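PDB 6OFQ: heme-binding protein A / AI-2 binding protein A from Helicobacter pylori SS1, which binds peptides in the periplasm, probably handing them to an ABC transporter for import, as type II periplasmic binding proteins do. Local coordinates for residues Y55-T58 / G59-D63; A177-M181 / D182-I186; I451-N455 / G456-K460; K472-D476 / Q477-E481. All blocks are in the same frame, centred on the assembly; numbering follows the deposited sequence.

Contact 1 of 4, residues Y55-T58 / G59-D63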
loop_
_atom_site.group_PDB
_atom_site.type_symbol
_atom_site.label_atom_id
_atom_site.label_comp_id
_atom_site.label_asym_id
_atom_site.label_seq_id
_atom_site.Cartn_x
_atom_site.Cartn_y
_atom_site.Cartn_z
ATOM N N TYR A 55 -2.862 7.169 -1.502
ATOM C CA TYR A 55 -1.493 7.671 -1.474
ATOM C C TYR A 55 -1.018 8.321 -2.738
ATOM O O TYR A 55 0.023 8.993 -2.667
ATOM C CB TYR A 55 -0.524 6.572 -0.977
ATOM C CG TYR A 55 -0.790 6.087 0.428
ATOM C CD1 TYR A 55 -1.432 6.831 1.405
ATOM C CD2 TYR A 55 -0.299 4.819 0.837
ATOM C CE1 TYR A 55 -1.604 6.322 2.666
ATOM C CE2 TYR A 55 -0.420 4.343 2.103
ATOM C CZ TYR A 55 -1.102 5.084 3.035
ATOM O OH TYR A 55 -1.191 4.637 4.348
ATOM N N VAL A 56 -1.744 8.126 -3.849
ATOM C CA VAL A 56 -1.390 8.901 -5.028
ATOM C C VAL A 56 -1.320 10.394 -4.715
ATOM O O VAL A 56 -0.311 11.044 -5.040
ATOM C CB VAL A 56 -2.392 8.634 -6.174
ATOM C CG1 VAL A 56 -2.071 9.562 -7.352
ATOM C CG2 VAL A 56 -2.400 7.173 -6.605
ATOM N N ALA A 57 -2.341 10.933 -4.081
ATOM C CA ALA A 57 -2.286 12.348 -3.712
ATOM C C ALA A 57 -1.377 12.655 -2.516
ATOM O O ALA A 57 -0.492 13.520 -2.615
ATOM C CB ALA A 57 -3.673 12.922 -3.453
ATOM N N THR A 58 -1.544 11.881 -1.448
ATOM C CA THR A 58 -0.860 12.274 -0.216
ATOM C C THR A 58 0.657 12.137 -0.315
ATOM O O THR A 58 1.409 12.916 0.258
ATOM C CB THR A 58 -1.395 11.499 0.995
ATOM O OG1 THR A 58 -1.059 10.116 0.837
ATOM C CG2 THR A 58 -2.850 11.649 1.212
ATOM N N GLY A 59 1.131 11.162 -1.097
ATOM C CA GLY A 59 2.562 10.978 -1.284
ATOM C C GLY A 59 3.263 12.134 -1.961
ATOM O O GLY A 59 4.486 12.292 -1.844
ATOM N N ASN A 60 2.527 12.937 -2.724
ATOM C CA ASN A 60 3.072 14.115 -3.350
ATOM C C ASN A 60 3.006 15.388 -2.444
ATOM O O ASN A 60 3.749 16.330 -2.713
ATOM C CB ASN A 60 2.252 14.368 -4.617
ATOM C CG ASN A 60 2.661 13.459 -5.752
ATOM O OD1 ASN A 60 3.717 13.663 -6.328
ATOM N ND2 ASN A 60 1.837 12.462 -6.073
ATOM N N ILE A 61 2.119 15.357 -1.467
ATOM C CA ILE A 61 1.814 16.516 -0.612
ATOM C C ILE A 61 2.709 16.493 0.617
ATOM O O ILE A 61 3.160 17.560 1.122
ATOM C CB ILE A 61 0.318 16.477 -0.240
ATOM C CG1 ILE A 61 -0.509 16.806 -1.499
ATOM C CG2 ILE A 61 0.019 17.392 0.941
ATOM C CD1 ILE A 61 -1.993 16.506 -1.317
ATOM N N TYR A 62 2.917 15.309 1.198
ATOM C CA TYR A 62 3.594 15.197 2.490
ATOM C C TYR A 62 4.993 14.595 2.327
ATOM O O TYR A 62 5.217 13.783 1.438
ATOM C CB TYR A 62 2.880 14.280 3.476
ATOM C CG TYR A 62 1.478 14.723 3.851
ATOM C CD1 TYR A 62 1.272 15.690 4.812
ATOM C CD2 TYR A 62 0.365 14.206 3.226
ATOM C CE1 TYR A 62 0.006 16.083 5.219
ATOM C CE2 TYR A 62 -0.896 14.574 3.647
ATOM C CZ TYR A 62 -1.074 15.497 4.655
ATOM O OH TYR A 62 -2.360 15.799 5.069
ATOM N N ASP A 63 5.903 14.986 3.222
ATOM C CA ASP A 63 7.144 14.285 3.464
ATOM C C ASP A 63 7.166 13.552 4.766
ATOM O O ASP A 63 6.362 13.768 5.679
ATOM C CB ASP A 63 8.307 15.255 3.462
ATOM C CG ASP A 63 8.476 15.906 2.107
ATOM O OD1 ASP A 63 8.577 15.179 1.082
ATOM O OD2 ASP A 63 8.512 17.154 2.017
#
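Asn60 holds CG beside its own backbone N (chi1 -79°), which brings its amide back to the carbonyl of Val56, one helical turn earlier. Tyr62 has a similar first torsion (chi1 -61°), and its ring edge comes to Thr58. These are local contacts in the last turns of helix 52-61. Asn60 ND2 donates to Val56 O at 2.8 Å. The oxygen lies close to the amide plane, and the nitrogen lies almost straight out from the oxygen, in line with the C=O bond. The side chain thus takes a backbone acceptor near the end of the helix. Its other polar bonds, ND2 to Asn524 O and OD1 from Phe526 N, fix the rotation of the amide.

Thr58 O accepts two backbone bonds, from Ile61 N at 3.1 Å and Tyr62 N at 3.0 Å. The same oxygen sits 3.4 Å from Tyr62 CD2, at the ring edge and near its plane. Thr58 CB meets that edge too, 3.9 Å from Tyr62 CD2. Ile61 CG2 lies over the centre of one face of the ring. Ile61 CD1 reaches back along the helix to Ala57 O at 3.6 Å. Gly59 N donates to Tyr55 O at 2.9 Å, a bond of regular helical spacing.

Around this helix end, Val56 packs on Phe35 and Arg37 of strand 32-37. Asn60 and Ile61 rest on Leu227 of strand 224-229 and also reach strand 214-220. The helix therefore lies against the five-stranded mixed sheet, while Tyr62 OH bonds to Met44 O in a loop.

Contact 2 of 4, residues A177-M181 / D182-I186; sequences ANLGM and DFLSI
A type I beta turn from Asn178 to Met181 overlaps the end of helix 175-178, and a short 3-10 segment at 182-183 comes next. Met181 and Phe183 meet across this junction in a Met-aromatic contact. The sulfur stands at the ring edge: Met181 SD is 5.5 Å from the Phe183 ring centroid. The methionine chain bends at its last torsion (chi3 57°), which turns the methyl back to the ring, with CE 3.8 Å from Phe183 CE1. Met181 CB approaches obliquely from the other side of the ring plane than CE, 3.8 Å from Phe183 CD1.

Leu184 covers one face of the Phe183 ring with CG. Its CD1 branch reaches back to Asn178 O at 3.4 Å and touches Leu179 CD2 at 3.9 Å. One backbone bond spans the junction: Leu184 N donates to Met181 O at 2.9 Å, from above the carbonyl plane. Water 1 donates to both Leu179 O and Leu184 O. Farther along, Ser185 OG donates in plane to a lone pair of Asp182 O at 2.6 Å. Tyr143 of helix 142-147 meets the Phe183 ring with nearly parallel planes.

The contact is thus largely apolar, and its carbonyls need partners. The turn bonds, the serine hydroxyl, the bridging water and Gln126 NE2, which donates to Phe183 O, serve several of them. Asp182 O is gripped twice, by Ser185 N and OG.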
loop_
_atom_site.group_PDB
_atom_site.type_symbol
_atom_site.label_atom_id
_atom_site.label_comp_id
_atom_site.label_asym_id
_atom_site.label_seq_id
_atom_site.Cartn_x
_atom_site.Cartn_y
_atom_site.Cartn_z
ATOM N N ALA A 177 13.236 2.072 7.821
ATOM C CA ALA A 177 12.449 2.064 6.592
ATOM C C ALA A 177 10.976 2.398 6.865
ATOM O O ALA A 177 10.328 3.143 6.108
ATOM C CB ALA A 177 12.515 0.677 5.970
ATOM N N ASN A 178 10.487 2.005 8.032
ATOM C CA ASN A 178 9.127 2.308 8.450
ATOM C C ASN A 178 8.874 3.826 8.438
ATOM O O ASN A 178 7.775 4.358 8.126
ATOM C CB ASN A 178 8.728 1.787 9.815
ATOM C CG ASN A 178 8.620 0.296 9.866
ATOM O OD1 ASN A 178 8.498 -0.403 8.854
ATOM N ND2 ASN A 178 8.640 -0.160 11.105
ATOM N N LEU A 179 9.889 4.563 8.888
ATOM C CA LEU A 179 9.794 6.020 9.003
ATOM C C LEU A 179 9.662 6.668 7.658
ATOM O O LEU A 179 9.377 7.873 7.595
ATOM C CB LEU A 179 11.020 6.624 9.745
ATOM C CG LEU A 179 11.174 6.063 11.146
ATOM C CD1 LEU A 179 12.436 6.739 11.720
ATOM C CD2 LEU A 179 9.970 6.365 11.965
ATOM N N GLY A 180 9.847 5.977 6.530
ATOM C CA GLY A 180 9.575 6.449 5.175
ATOM C C GLY A 180 8.183 6.156 4.724
ATOM O O GLY A 180 7.851 6.576 3.610
ATOM N N MET A 181 7.369 5.472 5.509
ATOM C CA MET A 181 6.019 5.063 5.076
ATOM C C MET A 181 5.019 6.228 5.189
ATOM O O MET A 181 5.105 7.021 6.127
ATOM C CB MET A 181 5.556 3.842 5.830
ATOM C CG MET A 181 6.389 2.628 5.502
ATOM S SD MET A 181 6.022 1.157 6.452
ATOM C CE MET A 181 4.275 0.944 6.082
ATOM N N ASP A 182 3.998 6.166 4.330
ATOM C CA ASP A 182 3.030 7.241 4.211
ATOM C C ASP A 182 2.310 7.562 5.549
ATOM O O ASP A 182 2.033 8.741 5.789
ATOM C CB ASP A 182 2.026 6.844 3.151
ATOM C CG ASP A 182 2.655 6.672 1.786
ATOM O OD1 ASP A 182 3.255 5.599 1.597
ATOM O OD2 ASP A 182 2.587 7.589 0.954
ATOM N N PHE A 183 2.038 6.555 6.364
ATOM C CA PHE A 183 1.304 6.816 7.604
ATOM C C PHE A 183 2.061 7.669 8.585
ATOM O O PHE A 183 1.461 8.189 9.528
ATOM C CB PHE A 183 0.748 5.514 8.212
ATOM C CG PHE A 183 1.764 4.714 9.006
ATOM C CD1 PHE A 183 2.757 3.924 8.444
ATOM C CD2 PHE A 183 1.731 4.758 10.397
ATOM C CE1 PHE A 183 3.612 3.128 9.181
ATOM C CE2 PHE A 183 2.575 3.962 11.145
ATOM C CZ PHE A 183 3.569 3.194 10.567
ATOM N N LEU A 184 3.382 7.752 8.395
ATOM C CA LEU A 184 4.237 8.557 9.248
ATOM C C LEU A 184 4.615 9.865 8.601
ATOM O O LEU A 184 5.622 10.504 8.970
ATOM C CB LEU A 184 5.447 7.742 9.698
ATOM C CG LEU A 184 5.062 6.552 10.547
ATOM C CD1 LEU A 184 6.310 5.717 10.845
ATOM C CD2 LEU A 184 4.292 6.918 11.830
ATOM N N SER A 185 3.814 10.326 7.655
ATOM C CA SER A 185 3.916 11.661 7.130
ATOM C C SER A 185 3.818 12.777 8.183
ATOM O O SER A 185 3.137 12.605 9.203
ATOM C CB SER A 185 2.767 11.838 6.148
ATOM O OG SER A 185 2.894 11.099 4.959
ATOM N N ILE A 186 4.534 13.850 7.905
ATOM C CA ILE A 186 4.562 14.984 8.842
ATOM C C ILE A 186 3.482 16.020 8.491
ATOM O O ILE A 186 3.595 16.660 7.450
ATOM C CB ILE A 186 5.947 15.611 8.918
ATOM C CG1 ILE A 186 7.043 14.571 9.256
ATOM C CG2 ILE A 186 5.964 16.713 9.973
ATOM C CD1 ILE A 186 6.752 13.649 10.419
HETATM O O HOH W 1 8.461 10.014 9.166
#

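Contact 3 of 4, residues I451-N455 / G456-K460; sequences IPTQN and GSFYK
Asn455 reaches forward to Tyr459. Its CB lies 3.7 Å from Gly456 N and leads to CG, which stands anti to the backbone N (chi1 -178°) and brings the amide beside the chain of Tyr459. CG is 3.6 Å from Tyr459 N. At the tip, OD1 accepts from Tyr459 N at 3.0 Å, with the donor above the carbonyl plane. ND2 donates to Tyr459 O at 3.1 Å and also to Ser444 O. One amide therefore serves both the N-H and the C=O of Tyr459, and its rotation is fixed. Water 2 accepts from Ser457 N and lies within bonding distance of Asn455 OD1, a bond it may share with other acceptors.

Behind it, Thr453 OG1 accepts from Asn455 N at 2.9 Å and is also bonded to Ala447 O. Thr453 CG2 touches the Phe458 ring obliquely, 3.8 Å from CZ. Asn455 O lies over one face of the same ring, offset toward the rim, while accepting from Phe458 N at 2.9 Å.

An ST turn at Thr453 leads into a type I beta turn from Asn455 to Phe458, which the Asn455 amide spans to Tyr459. This is the loop between helices 445-449 and 462-473.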
loop_
_atom_site.group_PDB
_atom_site.type_symbol
_atom_site.label_atom_id
_atom_site.label_comp_id
_atom_site.label_asym_id
_atom_site.label_seq_id
_atom_site.Cartn_x
_atom_site.Cartn_y
_atom_site.Cartn_z
ATOM N N ILE A 451 -8.564 -3.497 14.935
ATOM C CA ILE A 451 -9.835 -3.389 14.218
ATOM C C ILE A 451 -9.997 -1.931 13.867
ATOM O O ILE A 451 -9.979 -1.073 14.771
ATOM C CB ILE A 451 -11.022 -3.725 15.150
ATOM C CG1 ILE A 451 -10.960 -5.172 15.603
ATOM C CG2 ILE A 451 -12.329 -3.421 14.435
ATOM C CD1 ILE A 451 -11.836 -5.341 16.852
ATOM N N PRO A 452 -10.143 -1.572 12.597
ATOM C CA PRO A 452 -10.122 -2.464 11.446
ATOM C C PRO A 452 -8.736 -3.084 11.268
ATOM O O PRO A 452 -7.733 -2.515 11.741
ATOM C CB PRO A 452 -10.395 -1.523 10.283
ATOM C CG PRO A 452 -10.931 -0.237 10.826
ATOM C CD PRO A 452 -10.452 -0.172 12.234
ATOM N N THR A 453 -8.723 -4.170 10.491
ATOM C CA THR A 453 -7.537 -4.974 10.280
ATOM C C THR A 453 -7.050 -4.951 8.831
ATOM O O THR A 453 -7.858 -4.811 7.937
ATOM C CB THR A 453 -7.771 -6.442 10.673
ATOM O OG1 THR A 453 -6.523 -7.102 10.761
ATOM C CG2 THR A 453 -8.742 -7.176 9.746
ATOM N N GLN A 454 -5.738 -5.191 8.674
ATOM C CA GLN A 454 -5.160 -5.535 7.376
ATOM C C GLN A 454 -4.845 -7.013 7.221
ATOM O O GLN A 454 -4.473 -7.442 6.117
ATOM C CB GLN A 454 -3.859 -4.748 7.146
ATOM C CG GLN A 454 -4.106 -3.253 7.373
ATOM C CD GLN A 454 -3.089 -2.348 6.705
ATOM O OE1 GLN A 454 -3.229 -2.080 5.518
ATOM N NE2 GLN A 454 -2.016 -2.079 7.390
ATOM N N ASN A 455 -5.137 -7.778 8.265
ATOM C CA ASN A 455 -4.969 -9.227 8.206
ATOM C C ASN A 455 -6.363 -9.790 7.866
ATOM O O ASN A 455 -7.167 -10.217 8.720
ATOM C CB ASN A 455 -4.423 -9.746 9.534
ATOM C CG ASN A 455 -4.154 -11.229 9.573
ATOM O OD1 ASN A 455 -4.713 -11.997 8.788
ATOM N ND2 ASN A 455 -3.313 -11.669 10.499
ATOM N N GLY A 456 -6.637 -9.793 6.566
ATOM C CA GLY A 456 -7.974 -10.098 6.056
ATOM C C GLY A 456 -8.335 -11.557 6.188
ATOM O O GLY A 456 -9.510 -11.886 6.095
ATOM N N SER A 457 -7.382 -12.435 6.442
ATOM C CA SER A 457 -7.648 -13.848 6.725
ATOM C C SER A 457 -7.850 -14.138 8.213
ATOM O O SER A 457 -8.111 -15.246 8.632
ATOM C CB SER A 457 -6.507 -14.742 6.188
ATOM O OG SER A 457 -6.527 -14.760 4.780
ATOM N N PHE A 458 -7.620 -13.110 9.027
ATOM C CA PHE A 458 -7.556 -13.235 10.486
ATOM C C PHE A 458 -6.651 -14.391 10.898
ATOM O O PHE A 458 -6.970 -15.236 11.741
ATOM C CB PHE A 458 -8.976 -13.387 11.093
ATOM C CG PHE A 458 -9.809 -12.121 11.020
ATOM C CD1 PHE A 458 -10.448 -11.744 9.880
ATOM C CD2 PHE A 458 -9.783 -11.210 12.063
ATOM C CE1 PHE A 458 -11.160 -10.557 9.784
ATOM C CE2 PHE A 458 -10.587 -10.088 12.014
ATOM C CZ PHE A 458 -11.250 -9.732 10.866
ATOM N N TYR A 459 -5.501 -14.464 10.226
ATOM C CA TYR A 459 -4.584 -15.550 10.498
ATOM C C TYR A 459 -3.888 -15.349 11.836
ATOM O O TYR A 459 -3.205 -14.339 12.001
ATOM C CB TYR A 459 -3.555 -15.640 9.375
ATOM C CG TYR A 459 -2.532 -16.728 9.461
ATOM C CD1 TYR A 459 -2.849 -18.043 9.742
ATOM C CD2 TYR A 459 -1.182 -16.434 9.282
ATOM C CE1 TYR A 459 -1.880 -19.032 9.875
ATOM C CE2 TYR A 459 -0.232 -17.422 9.372
ATOM C CZ TYR A 459 -0.543 -18.740 9.618
ATOM O OH TYR A 459 0.480 -19.640 9.666
ATOM N N LYS A 460 -4.055 -16.304 12.728
ATOM C CA LYS A 460 -3.475 -16.218 14.073
ATOM C C LYS A 460 -2.672 -17.479 14.367
ATOM O O LYS A 460 -3.220 -18.512 14.721
ATOM C CB LYS A 460 -4.616 -16.087 15.084
ATOM C CG LYS A 460 -5.398 -14.808 14.929
ATOM C CD LYS A 460 -6.542 -14.651 15.927
ATOM C CE LYS A 460 -6.014 -14.752 17.341
ATOM N NZ LYS A 460 -7.236 -14.424 18.127
HETATM O O HOH W 2 -4.302 -11.783 5.797
#

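Contact 4 of 4, residues K472-D476 / Q477-E481; sequences KRVSD and QKERE
The chain leaves helix 462-473, passes through an extended Val474, and starts helix 477-494 right after Asp476, the N-cap, whose backbone O accepts from Arg480 N at 3.0 Å. The Asp476 carboxylate swings forward with CG anti to the backbone N (chi1 179°). OD2 then accepts from Glu479 N at 3.0 Å, on its anti side, the capping bond. Water 4 bridges the other oxygen, OD1, to Lys478 N.

Glu479 CG packs 3.4 Å from Asp476 OD2. Its OE1 lies beside Val474 CG1 at 3.7 Å, with the glutamate crosswise to the valine. Arg480 runs antiparallel alongside Val474, with CG 3.9 Å from Val474 CG2 and CD 3.2 Å from Val474 O. A bend at chi3 (74°) turns the guanidinium off the line of the chain. NE donates to Ala471 O, NH2 to Tyr484 OH, and NH1 forms a salt bridge with Asp434. NH1 also binds water 3, which donates to Ser475 O.

Lys478 NZ forms a salt bridge with Glu481 OE1 at 2.8 Å. The Asp476 charge at the helix start would be favoured by the helix dipole and first-turn N-H groups. That probably offsets its nearness to Glu479, whose OE2 lies 4.3 Å from Asp476 OD2.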
loop_
_atom_site.group_PDB
_atom_site.type_symbol
_atom_site.label_atom_id
_atom_site.label_comp_id
_atom_site.label_asym_id
_atom_site.label_seq_id
_atom_site.Cartn_x
_atom_site.Cartn_y
_atom_site.Cartn_z
ATOM N N LYS A 472 12.584 -9.407 13.647
ATOM C CA LYS A 472 12.754 -7.980 13.869
ATOM C C LYS A 472 13.938 -7.651 14.761
ATOM O O LYS A 472 14.528 -6.553 14.704
ATOM C CB LYS A 472 11.534 -7.457 14.610
ATOM C CG LYS A 472 10.252 -7.510 13.827
ATOM C CD LYS A 472 9.099 -7.195 14.749
ATOM C CE LYS A 472 7.741 -7.048 14.064
ATOM N NZ LYS A 472 7.681 -5.840 13.183
ATOM N N ARG A 473 14.319 -8.606 15.614
ATOM C CA ARG A 473 15.226 -8.296 16.741
ATOM C C ARG A 473 16.679 -8.505 16.426
ATOM O O ARG A 473 17.552 -8.161 17.222
ATOM C CB ARG A 473 14.862 -9.131 17.978
ATOM C CG ARG A 473 13.493 -8.864 18.543
ATOM C CD ARG A 473 13.299 -7.650 19.405
ATOM N NE ARG A 473 11.871 -7.523 19.704
ATOM C CZ ARG A 473 10.991 -6.850 18.947
ATOM N NH1 ARG A 473 11.322 -6.088 17.881
ATOM N NH2 ARG A 473 9.719 -6.906 19.292
ATOM N N VAL A 474 16.972 -9.036 15.251
ATOM C CA VAL A 474 18.324 -9.069 14.710
ATOM C C VAL A 474 18.376 -8.308 13.397
ATOM O O VAL A 474 17.377 -8.255 12.669
ATOM C CB VAL A 474 18.820 -10.509 14.470
ATOM C CG1 VAL A 474 19.005 -11.173 15.827
ATOM C CG2 VAL A 474 17.877 -11.345 13.621
ATOM N N SER A 475 19.471 -7.652 13.086
ATOM C CA SER A 475 19.563 -6.781 11.909
ATOM C C SER A 475 20.276 -7.463 10.732
ATOM O O SER A 475 20.061 -7.092 9.564
ATOM C CB SER A 475 20.216 -5.436 12.306
ATOM O OG SER A 475 21.528 -5.717 12.785
ATOM N N ASP A 476 21.148 -8.425 11.036
ATOM C CA ASP A 476 21.864 -9.055 9.959
ATOM C C ASP A 476 20.890 -9.752 9.010
ATOM O O ASP A 476 20.046 -10.565 9.397
ATOM C CB ASP A 476 22.757 -10.148 10.548
ATOM C CG ASP A 476 23.536 -10.896 9.487
ATOM O OD1 ASP A 476 24.554 -10.407 8.971
ATOM O OD2 ASP A 476 23.158 -12.008 9.131
ATOM N N GLN A 477 21.061 -9.448 7.740
ATOM C CA GLN A 477 20.079 -9.906 6.753
ATOM C C GLN A 477 20.055 -11.441 6.636
ATOM O O GLN A 477 18.990 -12.036 6.553
ATOM C CB GLN A 477 20.223 -9.219 5.409
ATOM C CG GLN A 477 19.102 -9.562 4.423
ATOM C CD GLN A 477 19.218 -8.876 3.074
ATOM O OE1 GLN A 477 19.290 -9.495 1.990
ATOM N NE2 GLN A 477 19.086 -7.583 3.145
ATOM N N LYS A 478 21.176 -12.127 6.608
ATOM C CA LYS A 478 21.176 -13.573 6.545
ATOM C C LYS A 478 20.508 -14.228 7.714
ATOM O O LYS A 478 19.750 -15.181 7.501
ATOM C CB LYS A 478 22.612 -14.129 6.417
ATOM C CG LYS A 478 23.175 -13.941 5.021
ATOM C CD LYS A 478 22.296 -14.295 3.824
ATOM C CE LYS A 478 22.429 -15.735 3.326
ATOM N NZ LYS A 478 21.779 -15.916 1.988
ATOM N N GLU A 479 20.692 -13.636 8.908
ATOM C CA GLU A 479 19.993 -14.175 10.077
ATOM C C GLU A 479 18.479 -13.999 9.965
ATOM O O GLU A 479 17.719 -14.889 10.306
ATOM C CB GLU A 479 20.464 -13.659 11.443
ATOM C CG GLU A 479 21.936 -13.930 11.695
ATOM C CD GLU A 479 22.434 -13.313 12.990
ATOM O OE1 GLU A 479 21.626 -12.952 13.840
ATOM O OE2 GLU A 479 23.681 -13.320 13.148
ATOM N N ARG A 480 18.070 -12.814 9.544
ATOM C CA ARG A 480 16.629 -12.594 9.342
ATOM C C ARG A 480 16.081 -13.499 8.242
ATOM O O ARG A 480 14.978 -14.041 8.407
ATOM C CB ARG A 480 16.435 -11.107 8.948
ATOM C CG ARG A 480 16.771 -10.128 10.058
ATOM C CD ARG A 480 16.507 -8.688 9.581
ATOM N NE ARG A 480 15.093 -8.403 9.532
ATOM C CZ ARG A 480 14.477 -7.477 8.795
ATOM N NH1 ARG A 480 15.105 -6.624 8.046
ATOM N NH2 ARG A 480 13.161 -7.413 8.884
ATOM N N GLU A 481 16.825 -13.678 7.167
ATOM C CA GLU A 481 16.391 -14.536 6.058
ATOM C C GLU A 481 16.110 -15.941 6.584
ATOM O O GLU A 481 15.080 -16.558 6.243
ATOM C CB GLU A 481 17.467 -14.597 4.972
ATOM C CG GLU A 481 17.083 -15.385 3.724
ATOM C CD GLU A 481 17.985 -14.951 2.555
ATOM O OE1 GLU A 481 19.213 -15.011 2.776
ATOM O OE2 GLU A 481 17.501 -14.344 1.560
HETATM O O HOH W 3 17.985 -6.170 7.989
HETATM O O HOH W 4 23.807 -10.505 6.020
#

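In the fold
Along the chain the four contacts come in numerical order. Contacts 1 and 2 are neighbours, with centres about 11 Å apart. They touch directly: Asp63 O and Ile186 N probably share a hydrogen bond, Tyr62 packs on Ser185, and Tyr55 on Asp182. The end of helix 52-61 is thereby joined to the loop after helix 175-178. Contacts 1 and 3 lie on opposite sides of the chain's centre, their centres about 26 Å apart. Helix 462-473 runs from contact 3 to contact 4, and Tyr459 of contact 3 packs on helix 477-494, which contact 4 begins. Contacts 1 and 2 thus form one buried region beside the mixed sheet, while contact 4 is a surface turn between two helices.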